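Local coordinates for protein peptidase M28 (Shewanella amazonensis SB2B, PDB 3IIB) that probably hydrolyses dipeptides or the C-terminal ends of peptides as a dinuclear zinc metallopeptidase of family M28, at residues D259-G264 / A302-L307; P36-S41 / P71-G76; G255-S260 / E329-A334. All blocks are in the same frame, centred on the assembly; numbering follows the deposited sequence.

Contact 1: residues D259-G264 / A302-L307. With ZN (zinc ion), chain B.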
ATOM      1  N   ASP A 259      16.745 -16.120  -0.178  1.00  4.36           N
ATOM      2  CA  ASP A 259      16.548 -15.182  -1.283  1.00  5.03           C
ATOM      3  C   ASP A 259      15.152 -14.538  -1.200  1.00  3.81           C
ATOM      4  O   ASP A 259      14.274 -15.011  -0.460  1.00  4.15           O
ATOM      5  CB  ASP A 259      16.749 -15.880  -2.623  1.00  6.71           C
ATOM      6  CG  ASP A 259      15.637 -16.927  -2.931  1.00  5.46           C
ATOM      7  OD1 ASP A 259      15.342 -17.780  -2.053  1.00  4.42           O
ATOM      8  OD2 ASP A 259      15.060 -16.912  -4.047  1.00  5.58           O
ATOM      9  N   SER A 260      14.935 -13.513  -2.024  1.00  2.57           N
ATOM     10  CA  SER A 260      13.652 -12.830  -2.066  1.00  3.74           C
ATOM     11  C   SER A 260      13.488 -12.217  -3.413  1.00  5.65           C
ATOM     12  O   SER A 260      14.412 -12.258  -4.232  1.00  5.74           O
ATOM     13  CB  SER A 260      13.574 -11.697  -1.014  1.00  3.99           C
ATOM     14  OG  SER A 260      14.393 -10.557  -1.303  1.00  6.52           O
ATOM     15  N   TRP A 261      12.301 -11.655  -3.645  1.00  5.91           N
ATOM     16  CA  TRP A 261      12.127 -10.687  -4.757  1.00  4.32           C
ATOM     17  C   TRP A 261      12.737  -9.324  -4.373  1.00  5.85           C
ATOM     18  O   TRP A 261      13.178  -9.105  -3.205  1.00  6.73           O
ATOM     19  CB  TRP A 261      10.673 -10.621  -5.241  1.00  4.89           C
ATOM     20  CG  TRP A 261      10.403 -11.874  -6.046  1.00  3.55           C
ATOM     21  CD1 TRP A 261       9.830 -13.008  -5.591  1.00  4.36           C
ATOM     22  CD2 TRP A 261      10.903 -12.170  -7.356  1.00  4.02           C
ATOM     23  NE1 TRP A 261       9.837 -13.982  -6.571  1.00  5.35           N
ATOM     24  CE2 TRP A 261      10.513 -13.499  -7.661  1.00  6.20           C
ATOM     25  CE3 TRP A 261      11.649 -11.444  -8.301  1.00  6.72           C
ATOM     26  CZ2 TRP A 261      10.828 -14.107  -8.870  1.00  6.69           C
ATOM     27  CZ3 TRP A 261      11.954 -12.042  -9.510  1.00  4.64           C
ATOM     28  CH2 TRP A 261      11.547 -13.356  -9.790  1.00  7.68           C
ATOM     29  N   ASP A 262      12.790  -8.442  -5.367  1.00  4.93           N
ATOM     30  CA  ASP A 262      13.745  -7.356  -5.326  1.00  6.36           C
ATOM     31  C   ASP A 262      13.179  -5.991  -4.994  1.00  4.42           C
ATOM     32  O   ASP A 262      13.963  -5.043  -4.886  1.00  7.13           O
ATOM     33  CB  ASP A 262      14.538  -7.280  -6.660  1.00  5.23           C
ATOM     34  CG  ASP A 262      13.672  -7.311  -7.885  1.00  6.19           C
ATOM     35  OD1 ASP A 262      12.618  -8.007  -7.940  1.00  6.61           O
ATOM     36  OD2 ASP A 262      14.047  -6.644  -8.879  1.00  9.39           O
ATOM     37  N   GLU A 263      11.851  -5.872  -4.892  1.00  5.59           N
ATOM     38  CA  GLU A 263      11.209  -4.544  -4.754  1.00  5.29           C
ATOM     39  C   GLU A 263      10.804  -4.146  -3.341  1.00  6.31           C
ATOM     40  O   GLU A 263      10.577  -2.944  -3.086  1.00  5.67           O
ATOM     41  CB  GLU A 263      10.021  -4.409  -5.714  1.00  7.31           C
ATOM     42  CG  GLU A 263      10.414  -4.716  -7.175  1.00 10.19           C
ATOM     43  CD  GLU A 263       9.438  -4.116  -8.165  1.00 12.29           C
ATOM     44  OE1 GLU A 263       8.304  -4.583  -8.175  1.00 12.59           O
ATOM     45  OE2 GLU A 263       9.819  -3.190  -8.934  1.00 13.21           O
ATOM     46  N   GLY A 264      10.670  -5.127  -2.440  1.00  4.51           N
ATOM     47  CA  GLY A 264      10.497  -4.878  -0.985  1.00  3.22           C
ATOM     48  C   GLY A 264      11.819  -5.085  -0.253  1.00  5.15           C
ATOM     49  O   GLY A 264      12.908  -4.792  -0.785  1.00  6.13           O
ATOM     50  N   ALA A 302      17.759 -19.301  -3.837  1.00  4.29           N
ATOM     51  CA  ALA A 302      17.060 -19.248  -5.100  1.00  4.75           C
ATOM     52  C   ALA A 302      15.750 -20.033  -5.081  1.00  4.46           C
ATOM     53  O   ALA A 302      15.371 -20.649  -6.058  1.00  3.26           O
ATOM     54  CB  ALA A 302      18.001 -19.687  -6.247  1.00  2.63           C
ATOM     55  N   GLU A 303      15.047 -19.982  -3.959  1.00  3.39           N
ATOM     56  CA  GLU A 303      13.712 -20.600  -3.892  1.00  3.70           C
ATOM     57  C   GLU A 303      12.747 -19.948  -4.879  1.00  5.42           C
ATOM     58  O   GLU A 303      11.955 -20.631  -5.502  1.00  5.07           O
ATOM     59  CB  GLU A 303      13.166 -20.557  -2.459  1.00  5.07           C
ATOM     60  CG  GLU A 303      11.825 -21.268  -2.299  1.00  5.83           C
ATOM     61  CD  GLU A 303      10.619 -20.410  -2.648  1.00 10.16           C
ATOM     62  OE1 GLU A 303      10.779 -19.182  -2.766  1.00 10.66           O
ATOM     63  OE2 GLU A 303       9.507 -20.960  -2.778  1.00 18.70           O
ATOM     64  N   GLU A 304      12.815 -18.629  -5.004  1.00  5.37           N
ATOM     65  CA  GLU A 304      11.900 -17.848  -5.850  1.00  6.17           C
ATOM     66  C   GLU A 304      12.018 -18.187  -7.328  1.00  6.86           C
ATOM     67  O   GLU A 304      11.082 -17.975  -8.085  1.00  7.60           O
ATOM     68  CB  GLU A 304      12.132 -16.339  -5.654  1.00  4.27           C
ATOM     69  CG  GLU A 304      12.011 -15.812  -4.214  1.00  8.78           C
ATOM     70  CD  GLU A 304      10.580 -15.782  -3.705  1.00 10.93           C
ATOM     71  OE1 GLU A 304       9.671 -16.296  -4.394  1.00  6.43           O
ATOM     72  OE2 GLU A 304      10.388 -15.179  -2.632  1.00 10.43           O
ATOM     73  N   LEU A 305      13.164 -18.742  -7.719  1.00  7.34           N
ATOM     74  CA  LEU A 305      13.427 -19.065  -9.104  1.00  3.69           C
ATOM     75  C   LEU A 305      13.125 -20.539  -9.421  1.00  7.31           C
ATOM     76  O   LEU A 305      13.553 -21.043 -10.454  1.00 12.71           O
ATOM     77  CB  LEU A 305      14.875 -18.733  -9.462  1.00  2.57           C
ATOM     78  CG  LEU A 305      15.307 -17.297  -9.119  1.00 10.09           C
ATOM     79  CD1 LEU A 305      16.743 -17.093  -9.681  1.00 12.28           C
ATOM     80  CD2 LEU A 305      14.335 -16.231  -9.653  1.00 16.69           C
ATOM     81  N   GLY A 306      12.396 -21.227  -8.548  1.00  6.71           N
ATOM     82  CA  GLY A 306      12.058 -22.622  -8.788  1.00  8.04           C
ATOM     83  C   GLY A 306      12.727 -23.632  -7.875  1.00  5.77           C
ATOM     84  O   GLY A 306      13.110 -24.725  -8.310  1.00  7.77           O
ATOM     85  N   LEU A 307      12.823 -23.306  -6.591  1.00  5.27           N
ATOM     86  CA  LEU A 307      13.395 -24.243  -5.619  1.00  5.92           C
ATOM     87  C   LEU A 307      14.797 -24.711  -6.004  1.00  5.50           C
ATOM     88  O   LEU A 307      15.173 -25.814  -5.709  1.00  7.44           O
ATOM     89  CB  LEU A 307      12.512 -25.478  -5.416  1.00  3.72           C
ATOM     90  CG  LEU A 307      11.006 -25.303  -5.392  1.00  8.67           C
ATOM     91  CD1 LEU A 307      10.309 -26.679  -5.173  1.00  7.36           C
ATOM     92  CD2 LEU A 307      10.621 -24.269  -4.352  1.00  9.89           C
TER
HETATM   93 ZN    ZN B   1       8.194 -16.003  -2.757  0.50  5.55          ZN
HETATM   94  O   HOH W   1      10.207 -12.413  -1.718  1.00  5.21           O
HETATM   95  O   HOH W   2       8.629 -16.578  -7.502  1.00  6.96           O
HETATM   96  O   HOH W   3       8.689 -17.851  -1.815  1.00  9.11           O
HETATM   97  O   HOH W   4       6.498 -17.257  -3.073  1.00 13.32           O
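Asp259 lays its carboxylate against the start of loop 302-307 and takes two backbone N-H groups there. OD2 accepts from Glu304 N at 3.0 Å through its syn lone pair, in a fairly straight bond (162°). OD1 accepts from Glu303 N at 2.9 Å, but the bond is bent and weak. CG of Asp259 stands between its own N and carbonyl carbon (chi1 68°), which turns the carboxylate toward that loop. This is the tight half of the contact. OD2 of Asp259 is also 3.2 Å from CG of Glu304, so it lies against the base of the Glu304 side chain.

The Trp261 side is looser and is bridged by bound waters, although the residue itself is buried. Its NE1 makes a poorly angled, weak bond to Glu304 OE1 at 3.2 Å, with ring and carboxylate planes 53° apart. Leu305 CD2 just reaches CH2 of Trp261, at 4.0 Å. Two waters fill in. One joins Trp261 N to Glu304 OE2. The other lies at the ring edge, in its plane, and joins NE1 of Trp261 to Glu304 O. Ser260 turns away, and its OG bonds to Trp261 O.

The Glu304 chain bends at chi2 and brings both carboxylate oxygens to one zinc ion, with OE1 at 2.2 Å. Asp269 and His402 complete the protein ligands, and His402 also meets Trp261 edge-to-face. Glu303 does not bind the metal here. Its OE1 instead accepts from the metal-bridging water at 2.7 Å. Asp259 and Trp261 probably help to position Glu304, Asp259 by holding its backbone N and Trp261 through a weak bond and two waters. Glu303 holds the bridging water, which in dinuclear zinc peptidases probably acts as the nucleophile.

Contact 2: residues P36-S41 / P71-G76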
ATOM      1  N   PRO A  36      16.393  -6.338  -0.039  1.00  4.18           N
ATOM      2  CA  PRO A  36      15.955  -7.328  -1.016  1.00  7.00           C
ATOM      3  C   PRO A  36      17.153  -8.081  -1.534  1.00  6.75           C
ATOM      4  O   PRO A  36      18.217  -7.482  -1.694  1.00  7.45           O
ATOM      5  CB  PRO A  36      15.317  -6.482  -2.124  1.00  6.27           C
ATOM      6  CG  PRO A  36      15.883  -5.148  -1.958  1.00  6.72           C
ATOM      7  CD  PRO A  36      16.172  -4.955  -0.499  1.00  4.03           C
ATOM      8  N   ARG A  37      17.005  -9.377  -1.799  1.00  7.71           N
ATOM      9  CA  ARG A  37      18.155 -10.205  -2.222  1.00  5.90           C
ATOM     10  C   ARG A  37      17.710 -11.223  -3.291  1.00  5.91           C
ATOM     11  O   ARG A  37      17.584 -12.440  -3.069  1.00  3.58           O
ATOM     12  CB  ARG A  37      18.798 -10.882  -0.990  1.00  5.47           C
ATOM     13  CG  ARG A  37      17.796 -11.513  -0.096  1.00  9.01           C
ATOM     14  CD  ARG A  37      17.932 -11.217   1.362  1.00  5.67           C
ATOM     15  NE  ARG A  37      16.802 -11.844   2.032  1.00  6.09           N
ATOM     16  CZ  ARG A  37      15.752 -11.212   2.537  1.00  5.90           C
ATOM     17  NH1 ARG A  37      15.684  -9.886   2.551  1.00  2.17           N
ATOM     18  NH2 ARG A  37      14.756 -11.933   3.033  1.00  8.56           N
ATOM     19  N   LEU A  38      17.468 -10.683  -4.500  1.00  5.92           N
ATOM     20  CA  LEU A  38      17.125 -11.539  -5.636  1.00  4.64           C
ATOM     21  C   LEU A  38      18.312 -12.408  -5.981  1.00  3.87           C
ATOM     22  O   LEU A  38      19.454 -11.910  -6.081  1.00  5.51           O
ATOM     23  CB  LEU A  38      16.816 -10.642  -6.828  1.00  5.73           C
ATOM     24  CG  LEU A  38      16.475 -11.329  -8.145  1.00  6.91           C
ATOM     25  CD1 LEU A  38      15.239 -12.220  -7.996  1.00  8.91           C
ATOM     26  CD2 LEU A  38      16.284 -10.214  -9.178  1.00  9.30           C
ATOM     27  N   ALA A  39      18.054 -13.697  -6.180  1.00  4.21           N
ATOM     28  CA  ALA A  39      19.122 -14.608  -6.567  1.00  4.72           C
ATOM     29  C   ALA A  39      19.792 -14.079  -7.823  1.00  6.30           C
ATOM     30  O   ALA A  39      19.108 -13.604  -8.751  1.00  6.31           O
ATOM     31  CB  ALA A  39      18.562 -16.037  -6.820  1.00  6.53           C
ATOM     32  N   GLY A  40      21.112 -14.157  -7.852  1.00  4.58           N
ATOM     33  CA  GLY A  40      21.868 -13.754  -9.035  1.00  9.23           C
ATOM     34  C   GLY A  40      22.205 -12.271  -9.078  1.00 10.70           C
ATOM     35  O   GLY A  40      23.070 -11.844  -9.863  1.00 12.79           O
ATOM     36  N   SER A  41      21.560 -11.474  -8.235  1.00  7.64           N
ATOM     37  CA  SER A  41      21.886 -10.025  -8.122  1.00  8.88           C
ATOM     38  C   SER A  41      23.132  -9.801  -7.247  1.00  8.71           C
ATOM     39  O   SER A  41      23.595 -10.717  -6.543  1.00  8.39           O
ATOM     40  CB  SER A  41      20.701  -9.255  -7.510  1.00  9.63           C
ATOM     41  OG  SER A  41      20.544  -9.534  -6.124  1.00  6.40           O
ATOM     42  N   PRO A  71      20.244 -18.519 -12.333  1.00  6.12           N
ATOM     43  CA  PRO A  71      20.150 -17.590 -13.440  1.00  6.48           C
ATOM     44  C   PRO A  71      20.201 -16.147 -12.960  1.00  6.99           C
ATOM     45  O   PRO A  71      20.020 -15.851 -11.782  1.00  7.04           O
ATOM     46  CB  PRO A  71      18.793 -17.901 -14.071  1.00  9.39           C
ATOM     47  CG  PRO A  71      17.984 -18.430 -12.955  1.00 12.04           C
ATOM     48  CD  PRO A  71      18.927 -19.112 -12.002  1.00  9.03           C
ATOM     49  N   VAL A  72      20.514 -15.274 -13.903  1.00  3.86           N
ATOM     50  CA  VAL A  72      20.651 -13.848 -13.631  1.00  5.06           C
ATOM     51  C   VAL A  72      19.709 -13.067 -14.507  1.00  5.90           C
ATOM     52  O   VAL A  72      19.846 -13.039 -15.746  1.00  5.94           O
ATOM     53  CB  VAL A  72      22.101 -13.365 -13.816  1.00  6.78           C
ATOM     54  CG1 VAL A  72      22.199 -11.895 -13.507  1.00  5.73           C
ATOM     55  CG2 VAL A  72      23.045 -14.131 -12.901  1.00  5.27           C
ATOM     56  N   TRP A  73      18.751 -12.422 -13.848  1.00  8.23           N
ATOM     57  CA  TRP A  73      17.800 -11.540 -14.500  1.00  8.46           C
ATOM     58  C   TRP A  73      17.760 -10.231 -13.714  1.00  8.31           C
ATOM     59  O   TRP A  73      17.656 -10.227 -12.492  1.00  9.39           O
ATOM     60  CB  TRP A  73      16.409 -12.184 -14.518  1.00  7.85           C
ATOM     61  CG  TRP A  73      15.309 -11.351 -15.109  1.00 11.48           C
ATOM     62  CD1 TRP A  73      14.965 -11.247 -16.441  1.00  5.87           C
ATOM     63  CD2 TRP A  73      14.358 -10.557 -14.394  1.00  7.95           C
ATOM     64  NE1 TRP A  73      13.891 -10.414 -16.586  1.00  6.76           N
ATOM     65  CE2 TRP A  73      13.496  -9.967 -15.353  1.00  8.69           C
ATOM     66  CE3 TRP A  73      14.166 -10.255 -13.046  1.00 10.70           C
ATOM     67  CZ2 TRP A  73      12.441  -9.093 -14.996  1.00 10.07           C
ATOM     68  CZ3 TRP A  73      13.111  -9.389 -12.707  1.00  7.67           C
ATOM     69  CH2 TRP A  73      12.267  -8.839 -13.682  1.00  6.30           C
ATOM     70  N   ARG A  74      17.824  -9.128 -14.448  1.00  7.51           N
ATOM     71  CA  ARG A  74      17.826  -7.768 -13.887  1.00 10.62           C
ATOM     72  C   ARG A  74      16.597  -7.015 -14.377  1.00  9.83           C
ATOM     73  O   ARG A  74      16.328  -6.967 -15.576  1.00 11.33           O
ATOM     74  CB  ARG A  74      19.108  -7.030 -14.272  1.00 12.37           C
ATOM     75  CG  ARG A  74      20.402  -7.753 -13.812  1.00 17.67           C
ATOM     76  N   ARG A  75      15.884  -6.421 -13.429  1.00  8.94           N
ATOM     77  CA  ARG A  75      14.707  -5.655 -13.640  1.00  9.52           C
ATOM     78  C   ARG A  75      15.112  -4.222 -13.992  1.00 12.27           C
ATOM     79  O   ARG A  75      15.938  -3.610 -13.302  1.00 15.63           O
ATOM     80  CB  ARG A  75      13.904  -5.618 -12.345  1.00  8.62           C
ATOM     81  CG  ARG A  75      12.569  -4.924 -12.439  1.00  6.57           C
ATOM     82  CD  ARG A  75      11.935  -4.818 -11.035  1.00  7.45           C
ATOM     83  NE  ARG A  75      11.759  -6.131 -10.418  1.00  6.84           N
ATOM     84  CZ  ARG A  75      10.805  -7.015 -10.732  1.00  6.81           C
ATOM     85  NH1 ARG A  75       9.884  -6.701 -11.617  1.00  5.33           N
ATOM     86  NH2 ARG A  75      10.759  -8.208 -10.137  1.00  6.02           N
ATOM     87  N   GLY A  76      14.559  -3.705 -15.063  1.00 11.56           N
ATOM     88  CA  GLY A  76      14.770  -2.304 -15.388  1.00 10.36           C
ATOM     89  C   GLY A  76      13.498  -1.528 -15.084  1.00 11.77           C
ATOM     90  O   GLY A  76      12.782  -1.796 -14.097  1.00 11.38           O
TER
HETATM   91  O   HOH W   5      17.865 -14.242 -11.362  1.00 16.40           O
HETATM   92  O   HOH W   6      19.459 -11.587 -10.744  1.00 18.38           O
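Leu38 rests its CD2 methyl on the backbone of Trp73, 3.6 Å from Trp73 O and near the plane of the indole at its CE3 edge. CG of Leu38 is anti to the backbone N (chi1 178°), which extends the side chain toward strand 62-84. Further along, the two methyls of Val72 lie against the peptide of Gly40, with CG1 3.7 Å from Gly40 O. No direct hydrogen bond joins the segments; two waters do the work. Both reach Ala39 O. One also meets Pro71 O and Trp73 N, and the other Trp73 O at 2.9 Å.

The loop side is a type II beta turn from Leu38 to Ser41, with Gly40 at its third position. The positive phi there (87°) suits glycine, and a CB would run into Pro71 O. Leu38 O closes the turn by accepting from Ser41 N. It accepts from Ser41 OG as well, at 2.6 Å, in the carbonyl plane and on a lone pair. Ser41 is also the N-cap of helix 42-57, so the turn leads straight into that helix.

On the strand, the guanidinium of Arg75 has CH2 of Trp73 over its centre, 3.7 Å above the plane. Trp73 NE1 bonds to Ser98 O. Leu38 touches Trp261, and Pro71 touches Leu305, both in the metal-site loops.

Contact 3: residues G255-S260 / E329-A334. With ZN (zinc ion), chain C.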
ATOM      1  N   GLY A 255      14.372 -25.436   7.890  1.00  4.16           N
ATOM      2  CA  GLY A 255      14.803 -24.577   6.801  1.00  6.67           C
ATOM      3  C   GLY A 255      13.971 -23.333   6.575  1.00  4.70           C
ATOM      4  O   GLY A 255      12.865 -23.157   7.112  1.00  4.41           O
ATOM      5  N   ALA A 256      14.511 -22.492   5.701  1.00  4.65           N
ATOM      6  CA  ALA A 256      13.834 -21.314   5.166  1.00  4.46           C
ATOM      7  C   ALA A 256      14.564 -21.004   3.878  1.00  5.10           C
ATOM      8  O   ALA A 256      15.626 -21.608   3.612  1.00  4.83           O
ATOM      9  CB  ALA A 256      13.945 -20.104   6.162  1.00  5.61           C
ATOM     10  N   HIS A 257      14.088 -20.041   3.092  1.00  3.04           N
ATOM     11  CA  HIS A 257      14.928 -19.555   1.958  1.00  2.00           C
ATOM     12  C   HIS A 257      15.460 -18.166   2.236  1.00  5.44           C
ATOM     13  O   HIS A 257      14.769 -17.364   2.827  1.00  3.33           O
ATOM     14  CB  HIS A 257      14.225 -19.631   0.593  1.00  2.36           C
ATOM     15  CG  HIS A 257      12.990 -18.803   0.443  1.00  5.39           C
ATOM     16  ND1 HIS A 257      12.997 -17.569  -0.166  1.00  3.95           N
ATOM     17  CD2 HIS A 257      11.688 -19.076   0.723  1.00  6.46           C
ATOM     18  CE1 HIS A 257      11.767 -17.086  -0.196  1.00  3.73           C
ATOM     19  NE2 HIS A 257      10.950 -17.986   0.327  1.00  3.82           N
ATOM     20  N   LEU A 258      16.705 -17.912   1.815  1.00  5.13           N
ATOM     21  CA  LEU A 258      17.402 -16.663   2.080  1.00  3.66           C
ATOM     22  C   LEU A 258      17.140 -15.652   1.001  1.00  3.82           C
ATOM     23  O   LEU A 258      17.311 -14.429   1.215  1.00  4.63           O
ATOM     24  CB  LEU A 258      18.918 -16.939   2.173  1.00  4.59           C
ATOM     25  CG  LEU A 258      19.820 -15.769   2.580  1.00  7.29           C
ATOM     26  CD1 LEU A 258      19.333 -15.127   3.904  1.00  7.30           C
ATOM     27  CD2 LEU A 258      21.285 -16.234   2.641  1.00  7.22           C
ATOM     28  N   ASP A 259      16.745 -16.120  -0.178  1.00  4.36           N
ATOM     29  CA  ASP A 259      16.548 -15.182  -1.283  1.00  5.03           C
ATOM     30  C   ASP A 259      15.152 -14.538  -1.200  1.00  3.81           C
ATOM     31  O   ASP A 259      14.274 -15.011  -0.460  1.00  4.15           O
ATOM     32  CB  ASP A 259      16.749 -15.880  -2.623  1.00  6.71           C
ATOM     33  CG  ASP A 259      15.637 -16.927  -2.931  1.00  5.46           C
ATOM     34  OD1 ASP A 259      15.342 -17.780  -2.053  1.00  4.42           O
ATOM     35  OD2 ASP A 259      15.060 -16.912  -4.047  1.00  5.58           O
ATOM     36  N   SER A 260      14.935 -13.513  -2.024  1.00  2.57           N
ATOM     37  CA  SER A 260      13.652 -12.830  -2.066  1.00  3.74           C
ATOM     38  C   SER A 260      13.488 -12.217  -3.413  1.00  5.65           C
ATOM     39  O   SER A 260      14.412 -12.258  -4.232  1.00  5.74           O
ATOM     40  CB  SER A 260      13.574 -11.697  -1.014  1.00  3.99           C
ATOM     41  OG  SER A 260      14.393 -10.557  -1.303  1.00  6.52           O
ATOM     42  N   GLU A 329      10.146 -26.681   6.778  1.00  5.51           N
ATOM     43  CA  GLU A 329      10.530 -25.341   6.329  1.00  5.05           C
ATOM     44  C   GLU A 329       9.475 -24.301   6.689  1.00  5.80           C
ATOM     45  O   GLU A 329       8.282 -24.528   6.483  1.00  7.03           O
ATOM     46  CB  GLU A 329      10.757 -25.303   4.836  1.00  5.47           C
ATOM     47  CG  GLU A 329      11.048 -23.904   4.341  1.00  8.41           C
ATOM     48  CD  GLU A 329      11.460 -23.819   2.874  1.00  5.66           C
ATOM     49  OE1 GLU A 329      10.752 -24.415   2.039  1.00  6.47           O
ATOM     50  OE2 GLU A 329      12.501 -23.152   2.570  1.00  6.81           O
ATOM     51  N   SER A 330       9.941 -23.165   7.195  1.00  4.13           N
ATOM     52  CA  SER A 330       9.098 -21.989   7.458  1.00  4.38           C
ATOM     53  C   SER A 330       9.178 -21.071   6.222  1.00  6.74           C
ATOM     54  O   SER A 330      10.224 -20.454   5.959  1.00  6.25           O
ATOM     55  CB  SER A 330       9.586 -21.243   8.669  1.00  5.62           C
ATOM     56  OG  SER A 330       8.722 -20.146   9.037  1.00  5.77           O
ATOM     57  N   ASP A 331       8.080 -20.976   5.490  1.00  4.10           N
ATOM     58  CA  ASP A 331       7.996 -20.069   4.316  1.00  5.04           C
ATOM     59  C   ASP A 331       6.528 -19.717   4.046  1.00  7.83           C
ATOM     60  O   ASP A 331       6.028 -19.891   2.946  1.00  8.46           O
ATOM     61  CB  ASP A 331       8.600 -20.693   3.075  1.00  5.72           C
ATOM     62  CG  ASP A 331       8.637 -19.724   1.918  1.00  8.31           C
ATOM     63  OD1 ASP A 331       8.768 -18.525   2.187  1.00  7.19           O
ATOM     64  OD2 ASP A 331       8.581 -20.146   0.762  1.00  8.15           O
ATOM     65  N   PHE A 332       5.869 -19.216   5.070  1.00  5.79           N
ATOM     66  CA  PHE A 332       4.530 -18.639   4.918  1.00  6.82           C
ATOM     67  C   PHE A 332       4.390 -17.445   5.855  1.00  5.86           C
ATOM     68  O   PHE A 332       3.372 -17.264   6.521  1.00  5.28           O
ATOM     69  CB  PHE A 332       3.486 -19.728   5.119  1.00  7.40           C
ATOM     70  CG  PHE A 332       2.135 -19.403   4.557  1.00  9.09           C
ATOM     71  CD1 PHE A 332       1.972 -18.519   3.502  1.00 14.39           C
ATOM     72  CD2 PHE A 332       0.999 -20.016   5.079  1.00 10.80           C
ATOM     73  CE1 PHE A 332       0.740 -18.260   3.008  1.00  7.69           C
ATOM     74  CE2 PHE A 332      -0.260 -19.770   4.536  1.00  9.21           C
ATOM     75  CZ  PHE A 332      -0.392 -18.883   3.516  1.00 10.31           C
ATOM     76  N   GLY A 333       5.429 -16.609   5.855  1.00  4.30           N
ATOM     77  CA  GLY A 333       5.438 -15.338   6.589  1.00  7.48           C
ATOM     78  C   GLY A 333       5.679 -15.516   8.066  1.00  5.98           C
ATOM     79  O   GLY A 333       6.476 -16.361   8.456  1.00  7.54           O
ATOM     80  N   ALA A 334       5.020 -14.673   8.867  1.00  5.51           N
ATOM     81  CA  ALA A 334       5.228 -14.612  10.328  1.00  7.76           C
ATOM     82  C   ALA A 334       3.972 -14.913  11.120  1.00  7.25           C
ATOM     83  O   ALA A 334       4.017 -14.857  12.344  1.00  8.54           O
ATOM     84  CB  ALA A 334       5.785 -13.248  10.748  1.00  7.17           C
TER
HETATM   85 ZN    ZN C   2       8.791 -17.918   0.128  0.50  7.02          ZN
HETATM   86  O   HOH W   7       6.421 -18.123   0.111  1.00 16.65           O
HETATM   87  O   HOH W   3       8.689 -17.851  -1.815  1.00  9.11           O
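His257 and Asp331 meet at one zinc ion with their planes nearly perpendicular, 87° apart. The imidazole points its NE2 edge at the metal, 2.2 Å from the zinc. The Asp331 carboxylate binds the zinc through both oxygens, OD1 at 2.1 Å and OD2 at 2.3 Å. NE2 of His257 is 2.9 Å from OD1 of Asp331, but this is spacing between two ligands of one metal, not a hydrogen bond. Asp331 holds CG anti to its N (chi1 -174°), which sends the carboxylate toward the histidine. The far edge of the imidazole is steadied within its own segment. With NE2 bound to the metal, ND1 is the nitrogen that can donate, and it gives weak bonds to Asp259 O and to Asp259 OD1. Asp269 is the third protein ligand, and two waters complete the shell.

The ligands sit where parallel strands 247-257 and 324-329 end, the usual place for an active site in an alpha/beta sheet. Gly255 pairs with Glu329 in a parallel bridge, and Ser330 N bonds to Gly255 O at 2.9 Å. The CA of Glu329 adds a C-H contact to that same oxygen. Ala256 CB points away from the bridge yet still touches Ser330 O at 3.7 Å.

Glu329 is extended and runs alongside strand 247-257, its CG 3.4 Å from Gly255 O and its OE2 3.3 Å from Ala256 C. Its OE1 accepts from Asp376 N. With an alanine here, Asp376 N would probably lose this acceptor, and the space beside Gly255 and Ala256 would be less well filled. Asp376 belongs to a loop that also touches His257, and helix 267-285 covers Ala256 and Ser330.

In the fold
Along the chain contact 2 closes first; contacts 3 and 1 then start from the same stretch and share Asp259 and Ser260. Centres of contacts 1 and 3 lie about 10 Å apart, those of 1 and 2 about 8 Å, and those of 2 and 3 about 18 Å. Contacts 1 and 3 each supply one zinc ion with ligands, and a single water bridges the two metals, as Asp269 does. Contact 2 backs the metal-site loop: Arg37 bonds to Leu258 and Ser260, and Arg75 forms a salt bridge with Asp262. These bonds tie it to the loop between helices 22-33 and 42-57 and to strand 62-84. Contacts 2 and 3 both reach the large mixed sheet.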